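Local coordinates for protein serine acetyltransferase 1, putative (Entamoeba histolytica, PDB 7BW9) that probably catalyses the transfer of an acetyl group from acetyl-CoA to serine, a step of cysteine biosynthesis, and binds cysteine, at residues N20-S25 and S118-I123; H71-I76 and Q83-C88; I141-M144 and Y150-E153. One frame throughout, in Å; residues are numbered along the deposited sequence.

Overall arrangement
All three contacts are formed by the helical part of the chain, which precedes its left-handed beta-helix. Contacts 2 and 3 are neighbours, their centres 10 Å apart: each joins two consecutive helices, and they meet where Tyr-150 packs on Ile-72, Ser-75 and Ile-76. Contact 1 lies across the chain's centre from contact 3, with centres 29 Å apart, and ties a loop to helix 120-126 over 93 residues of sequence. Every contact is largely buried, but contact 2 reaches the surface at Glu-86. The chemistry follows: a methyl on an aromatic face in contact 1, apolar packing with a water bridge at the margin in contact 2, and outward-anchored hydroxyls in contact 3.

Contact 1: residues N20-S25 and S118-I123; sequences NIAFKS and SSLAMI
Leu-120 carries its side of this contact alone, reaching from the first turn of helix 120-126 toward Ala-22 and Phe-23 of the short 3-10 segment 21-23. Their approach is led by the side chains, since the nearest CA atoms, those of Phe-23 and Leu-120, remain 6.7 Å apart. Followed outward, the leucine first brings CB to 3.9 Å from Ala-22 O. Its CG lies 4.0 Å from the same Ala-22 O, and CD1 keeps Ala-22 O at 3.7 Å, so this oxygen flanks the whole branch. With CG anti to the carbonyl carbon (chi1 -64°), the chain then sets CD1 against both partners. CD1 stands 3.7 Å from Ala-22 CB and an equal 3.7 Å from the centroid of the Phe-23 ring. The line from that centroid to CD1 is only 13° off the ring normal, which identifies a CH-pi contact over the centre of the face and not at the edge.

Phe-23 starts from a CB directed away from the helix, and its ring is what returns to meet the methyl. Lys-104 and Ile-108 of helix 96-113, together with Phe-46, also pack on this phenylalanine, while Ile-107 packs on Leu-120. Within the 3-10 segment, Phe-23 N is hydrogen-bonded to Asn-20 O at 3.0 Å. Ser-119 occupies the N-cap of helix 120-126, just beyond Asp-114, Pro-115 and Ala-116, which line a bound cysteine. The arrangement is apolar loop-to-helix packing, closing a linker between helices 2-17 and 36-45 onto the helical domain that precedes the left-handed beta-helix in serine acetyltransferases.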
# COMPACT_ATOMS: atom_id res chain seq x y z
N ASN A 20 -16.13 -21.42 19.08
CA ASN A 20 -15.72 -21.09 20.43
C ASN A 20 -16.24 -19.70 20.80
O ASN A 20 -16.38 -18.82 19.95
CB ASN A 20 -14.20 -21.13 20.58
CG ASN A 20 -13.77 -21.06 22.03
OD1 ASN A 20 -13.66 -19.97 22.60
ND2 ASN A 20 -13.53 -22.21 22.63
N ILE A 21 -16.51 -19.53 22.09
CA ILE A 21 -17.04 -18.28 22.63
C ILE A 21 -16.19 -17.09 22.23
O ILE A 21 -16.69 -15.97 22.09
CB ILE A 21 -17.14 -18.38 24.17
CG1 ILE A 21 -17.64 -19.77 24.59
CG2 ILE A 21 -18.06 -17.31 24.73
CD1 ILE A 21 -16.53 -20.80 24.80
N ALA A 22 -14.88 -17.30 22.04
CA ALA A 22 -13.98 -16.19 21.74
C ALA A 22 -14.31 -15.55 20.40
O ALA A 22 -13.99 -14.38 20.18
CB ALA A 22 -12.53 -16.67 21.76
N PHE A 23 -14.92 -16.30 19.48
CA PHE A 23 -15.27 -15.80 18.16
C PHE A 23 -16.63 -15.13 18.11
O PHE A 23 -17.01 -14.64 17.04
CB PHE A 23 -15.24 -16.94 17.14
CG PHE A 23 -13.86 -17.39 16.80
CD1 PHE A 23 -13.07 -16.65 15.93
CD2 PHE A 23 -13.33 -18.54 17.38
CE1 PHE A 23 -11.79 -17.07 15.63
CE2 PHE A 23 -12.05 -18.96 17.08
CZ PHE A 23 -11.28 -18.22 16.20
N LYS A 24 -17.36 -15.12 19.21
CA LYS A 24 -18.72 -14.58 19.23
C LYS A 24 -18.72 -13.24 19.93
O LYS A 24 -17.84 -12.93 20.73
CB LYS A 24 -19.67 -15.55 19.92
CG LYS A 24 -19.65 -16.94 19.30
CD LYS A 24 -20.42 -17.95 20.11
CE LYS A 24 -21.34 -18.76 19.22
NZ LYS A 24 -21.81 -20.03 19.86
N SER A 25 -19.72 -12.43 19.59
CA SER A 25 -19.81 -11.10 20.18
C SER A 25 -21.24 -10.62 20.01
O SER A 25 -21.85 -10.80 18.95
CB SER A 25 -18.80 -10.15 19.54
OG SER A 25 -19.20 -8.79 19.63
N SER A 118 -4.61 -7.91 21.15
CA SER A 118 -5.20 -8.07 22.47
C SER A 118 -6.57 -8.76 22.47
O SER A 118 -7.03 -9.18 23.53
CB SER A 118 -5.31 -6.70 23.15
OG SER A 118 -6.23 -5.88 22.47
N SER A 119 -7.21 -8.93 21.31
CA SER A 119 -8.53 -9.55 21.25
C SER A 119 -8.74 -10.11 19.86
O SER A 119 -8.14 -9.66 18.89
CB SER A 119 -9.64 -8.55 21.62
OG SER A 119 -10.09 -7.81 20.48
N LEU A 120 -9.63 -11.11 19.76
CA LEU A 120 -9.99 -11.64 18.45
C LEU A 120 -10.76 -10.62 17.63
O LEU A 120 -10.59 -10.56 16.40
CB LEU A 120 -10.79 -12.94 18.58
CG LEU A 120 -10.10 -14.15 19.21
CD1 LEU A 120 -10.78 -15.44 18.79
CD2 LEU A 120 -8.59 -14.19 18.90
N ALA A 121 -11.59 -9.80 18.28
CA ALA A 121 -12.31 -8.75 17.57
C ALA A 121 -11.35 -7.84 16.81
O ALA A 121 -11.53 -7.59 15.61
CB ALA A 121 -13.16 -7.93 18.55
N MET A 122 -10.33 -7.33 17.50
CA MET A 122 -9.34 -6.48 16.86
C MET A 122 -8.72 -7.18 15.66
O MET A 122 -8.63 -6.61 14.57
CB MET A 122 -8.26 -6.10 17.88
CG MET A 122 -6.96 -5.57 17.24
SD MET A 122 -5.58 -5.42 18.41
CE MET A 122 -6.29 -4.35 19.64
N ILE A 123 -8.33 -8.44 15.84
CA ILE A 123 -7.71 -9.21 14.76
C ILE A 123 -8.69 -9.36 13.61
O ILE A 123 -8.34 -9.13 12.44
CB ILE A 123 -7.23 -10.58 15.29
CG1 ILE A 123 -6.14 -10.39 16.34
CG2 ILE A 123 -6.74 -11.48 14.16
CD1 ILE A 123 -5.93 -11.60 17.19

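Contact 2: residues H71-I76 and Q83-C88; sequences HIQNSI and QLAEKC
Gln-73 and Ala-85 mark the closest backbone approach, with CA atoms 5.1 Å apart, where the axes of the helical segments 71-76 and 83-88 come within 8.5 Å and run roughly antiparallel, at 145° between their N-to-C directions. The small Ala-85 is consistent with such closeness: its CB points at the facing helix and lies 3.6 Å from Gln-73 O, so a methyl rests directly against backbone. Ile-76 covers the same alanine from further along its helix. Its CG2 sits 3.6 Å from Ala-85 CA, whereas its other branch extends CD1 to 3.8 Å from Cys-88 CB. The chi1 of -65° places CG1 anti to the carbonyl carbon and CG2 anti to the backbone N, and this divides the two branches between successive turns of the partner helix. CG2 also faces Leu-84 CD2, more loosely.

At the margin the contact becomes polar. The extended Gln-73 lies alongside Glu-86, both pointing the same way, and Gln-73 NE2 is 3.7 Å from Glu-86 CG. Their amide and carboxylate planes are turned 75° apart. Water 1 joins them, donating to Gln-73 OE1 at 3.1 Å and to Glu-86 OE2 at 2.9 Å.

These two segments belong to a helical hairpin, helices 58-79 and 82-94, joined by a very short turn. Tyr-150 packs on Ile-76 and Leu-142 on Cys-88, both from the helices that follow, which continues the apolar layer into them. Chemically, the buried part relies on shape and hydrocarbon contact, while at the exposed end the water spans the gap between two acceptors that do not touch each other. Its donation to Glu-86 OE2 is consistent with a charged carboxylate.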
# COMPACT_ATOMS: atom_id res chain seq x y z
N HIS A 71 -21.49 -12.57 -8.13
CA HIS A 71 -20.50 -11.63 -8.64
C HIS A 71 -19.25 -12.38 -9.12
O HIS A 71 -18.66 -12.02 -10.14
CB HIS A 71 -20.13 -10.59 -7.59
CG HIS A 71 -18.97 -9.73 -7.98
ND1 HIS A 71 -19.12 -8.50 -8.59
CD2 HIS A 71 -17.63 -9.93 -7.87
CE1 HIS A 71 -17.93 -7.98 -8.83
NE2 HIS A 71 -17.01 -8.82 -8.40
N ILE A 72 -18.84 -13.42 -8.39
CA ILE A 72 -17.68 -14.20 -8.84
C ILE A 72 -17.99 -14.89 -10.15
O ILE A 72 -17.18 -14.87 -11.09
CB ILE A 72 -17.24 -15.21 -7.76
CG1 ILE A 72 -16.70 -14.48 -6.53
CG2 ILE A 72 -16.19 -16.18 -8.31
CD1 ILE A 72 -16.52 -15.37 -5.32
N GLN A 73 -19.19 -15.50 -10.25
CA GLN A 73 -19.56 -16.18 -11.48
C GLN A 73 -19.56 -15.22 -12.66
O GLN A 73 -19.04 -15.54 -13.74
CB GLN A 73 -20.92 -16.86 -11.31
CG GLN A 73 -21.48 -17.42 -12.62
CD GLN A 73 -22.42 -18.60 -12.43
OE1 GLN A 73 -22.68 -19.04 -11.30
NE2 GLN A 73 -22.93 -19.13 -13.54
N ASN A 74 -20.08 -14.00 -12.47
CA ASN A 74 -20.11 -13.05 -13.58
C ASN A 74 -18.71 -12.61 -14.00
O ASN A 74 -18.48 -12.37 -15.20
CB ASN A 74 -20.95 -11.83 -13.21
CG ASN A 74 -22.42 -12.18 -13.06
OD1 ASN A 74 -22.86 -13.25 -13.50
ND2 ASN A 74 -23.19 -11.27 -12.45
N SER A 75 -17.77 -12.49 -13.06
CA SER A 75 -16.43 -12.09 -13.46
C SER A 75 -15.71 -13.22 -14.19
O SER A 75 -14.97 -12.97 -15.15
CB SER A 75 -15.62 -11.64 -12.24
OG SER A 75 -16.39 -10.76 -11.44
N ILE A 76 -15.89 -14.46 -13.74
CA ILE A 76 -15.20 -15.58 -14.39
C ILE A 76 -15.73 -15.78 -15.80
O ILE A 76 -14.95 -15.99 -16.74
CB ILE A 76 -15.30 -16.86 -13.54
CG1 ILE A 76 -14.57 -16.67 -12.20
CG2 ILE A 76 -14.70 -18.04 -14.28
CD1 ILE A 76 -14.78 -17.80 -11.23
N GLN A 83 -19.57 -22.38 -18.12
CA GLN A 83 -19.28 -23.71 -17.60
C GLN A 83 -18.16 -23.66 -16.57
O GLN A 83 -18.32 -24.16 -15.44
CB GLN A 83 -18.92 -24.69 -18.73
CG GLN A 83 -18.67 -26.11 -18.21
CD GLN A 83 -18.45 -27.17 -19.29
OE1 GLN A 83 -17.31 -27.53 -19.59
NE2 GLN A 83 -19.54 -27.69 -19.85
N LEU A 84 -17.03 -23.06 -16.93
CA LEU A 84 -15.91 -22.93 -15.99
C LEU A 84 -16.32 -22.14 -14.75
O LEU A 84 -15.96 -22.50 -13.63
CB LEU A 84 -14.72 -22.28 -16.69
CG LEU A 84 -13.50 -22.08 -15.78
CD1 LEU A 84 -12.89 -23.43 -15.41
CD2 LEU A 84 -12.44 -21.19 -16.40
N ALA A 85 -17.08 -21.06 -14.95
CA ALA A 85 -17.55 -20.27 -13.81
C ALA A 85 -18.35 -21.12 -12.83
O ALA A 85 -18.09 -21.10 -11.62
CB ALA A 85 -18.37 -19.08 -14.32
N GLU A 86 -19.31 -21.91 -13.34
CA GLU A 86 -20.09 -22.81 -12.49
C GLU A 86 -19.19 -23.81 -11.76
O GLU A 86 -19.39 -24.09 -10.57
CB GLU A 86 -21.12 -23.57 -13.32
CG GLU A 86 -22.42 -22.82 -13.60
CD GLU A 86 -23.64 -23.75 -13.66
OE1 GLU A 86 -23.48 -24.93 -14.05
OE2 GLU A 86 -24.75 -23.29 -13.30
N LYS A 87 -18.22 -24.38 -12.47
CA LYS A 87 -17.30 -25.33 -11.84
C LYS A 87 -16.55 -24.67 -10.69
O LYS A 87 -16.48 -25.22 -9.58
CB LYS A 87 -16.33 -25.87 -12.90
CG LYS A 87 -15.19 -26.72 -12.38
CD LYS A 87 -14.31 -27.19 -13.54
CE LYS A 87 -12.94 -27.69 -13.07
NZ LYS A 87 -13.06 -28.83 -12.11
N CYS A 88 -16.02 -23.46 -10.92
CA CYS A 88 -15.27 -22.77 -9.87
C CYS A 88 -16.16 -22.46 -8.67
O CYS A 88 -15.75 -22.64 -7.52
CB CYS A 88 -14.65 -21.49 -10.43
SG CYS A 88 -13.32 -21.87 -11.61
O HOH W 1 -25.09 -21.01 -11.59

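Contact 3: residues I141-M144 and Y150-E153; sequences ILYM and YSRE
Tyr-143 and Ser-151 meet where the backbones are nearest, with CA atoms 5.8 Å apart. Ser-151 OG lies 3.6 Å from Tyr-143 CB and sits at the edge of the tyrosine ring, in its plane, so this is contact with the root of the side chain and not a stack. Beside it, Leu-142 CB faces Ser-151 CB at 4.1 Å. The leucine's CD1 branch continues to Tyr-150, approaching the ring near its plane and touching the rim at CE2, 3.8 Å away.

The next shell fixes these groups. Ser-151 holds OG between its backbone N and carbonyl carbon (chi1 64°), and OG is hydrogen-bonded to Asp-147 O in the turn linking helices 128-144 and 148-162. Tyr-143 OH is hydrogen-bonded to Glu-188 OE2, and Tyr-150 OH to Glu-37 OE2; the side chain of Tyr-143 is about 10 Å from a bound cysteine. Ile-72 packs on both Leu-142 and Tyr-150, tying this helix pair to helix 58-79.

The helices thus meet through carbon and the flank of one serine oxygen: each tyrosine contributes carbon to the packing, while its OH is hydrogen-bonded to a glutamate outside the two segments.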
# COMPACT_ATOMS: atom_id res chain seq x y z
N ILE A 141 -9.05 -21.57 -4.40
CA ILE A 141 -9.96 -22.59 -4.89
C ILE A 141 -10.39 -22.27 -6.31
O ILE A 141 -10.52 -23.16 -7.16
CB ILE A 141 -11.16 -22.74 -3.95
CG1 ILE A 141 -10.67 -23.33 -2.62
CG2 ILE A 141 -12.25 -23.65 -4.58
CD1 ILE A 141 -11.62 -23.18 -1.55
N LEU A 142 -10.60 -20.99 -6.60
CA LEU A 142 -10.95 -20.60 -7.96
C LEU A 142 -9.81 -20.96 -8.91
O LEU A 142 -10.03 -21.58 -9.96
CB LEU A 142 -11.27 -19.11 -8.01
CG LEU A 142 -12.38 -18.69 -7.04
CD1 LEU A 142 -12.58 -17.18 -7.08
CD2 LEU A 142 -13.68 -19.43 -7.39
N TYR A 143 -8.58 -20.61 -8.52
CA TYR A 143 -7.42 -20.85 -9.37
C TYR A 143 -7.23 -22.34 -9.63
O TYR A 143 -6.99 -22.76 -10.77
CB TYR A 143 -6.18 -20.22 -8.73
CG TYR A 143 -4.85 -20.58 -9.36
CD1 TYR A 143 -4.20 -21.77 -9.04
CD2 TYR A 143 -4.20 -19.69 -10.23
CE1 TYR A 143 -2.98 -22.10 -9.59
CE2 TYR A 143 -2.96 -20.01 -10.78
CZ TYR A 143 -2.35 -21.21 -10.46
OH TYR A 143 -1.13 -21.55 -10.99
N MET A 144 -7.34 -23.16 -8.58
CA MET A 144 -7.13 -24.61 -8.70
C MET A 144 -8.18 -25.28 -9.57
O MET A 144 -7.92 -26.35 -10.13
CB MET A 144 -7.13 -25.26 -7.31
CG MET A 144 -5.90 -24.98 -6.46
SD MET A 144 -4.33 -25.38 -7.27
CE MET A 144 -4.64 -27.10 -7.69
N TYR A 150 -9.54 -14.36 -13.15
CA TYR A 150 -10.30 -13.62 -12.14
C TYR A 150 -9.70 -13.81 -10.75
O TYR A 150 -9.70 -12.88 -9.95
CB TYR A 150 -11.78 -14.00 -12.14
CG TYR A 150 -12.45 -13.47 -10.89
CD1 TYR A 150 -12.68 -12.11 -10.72
CD2 TYR A 150 -12.74 -14.31 -9.83
CE1 TYR A 150 -13.25 -11.62 -9.56
CE2 TYR A 150 -13.30 -13.84 -8.67
CZ TYR A 150 -13.55 -12.50 -8.53
OH TYR A 150 -14.11 -12.06 -7.36
N SER A 151 -9.20 -15.01 -10.44
CA SER A 151 -8.55 -15.21 -9.14
C SER A 151 -7.37 -14.25 -8.95
O SER A 151 -7.09 -13.83 -7.83
CB SER A 151 -8.12 -16.67 -8.98
OG SER A 151 -7.13 -17.02 -9.94
N ARG A 152 -6.69 -13.88 -10.04
CA ARG A 152 -5.58 -12.94 -9.96
C ARG A 152 -6.09 -11.52 -9.75
O ARG A 152 -5.58 -10.78 -8.90
CB ARG A 152 -4.71 -13.01 -11.22
CG ARG A 152 -3.56 -12.00 -11.23
CD ARG A 152 -2.48 -12.37 -10.21
NE ARG A 152 -1.46 -11.34 -10.05
CZ ARG A 152 -0.34 -11.26 -10.78
NH1 ARG A 152 -0.10 -12.15 -11.73
NH2 ARG A 152 0.53 -10.29 -10.56
N GLU A 153 -7.09 -11.11 -10.54
CA GLU A 153 -7.76 -9.84 -10.34
C GLU A 153 -8.23 -9.70 -8.89
O GLU A 153 -8.02 -8.67 -8.24
CB GLU A 153 -8.94 -9.72 -11.31
CG GLU A 153 -9.59 -8.34 -11.36
CD GLU A 153 -10.88 -8.34 -12.18
OE1 GLU A 153 -10.81 -8.19 -13.42
OE2 GLU A 153 -11.97 -8.52 -11.59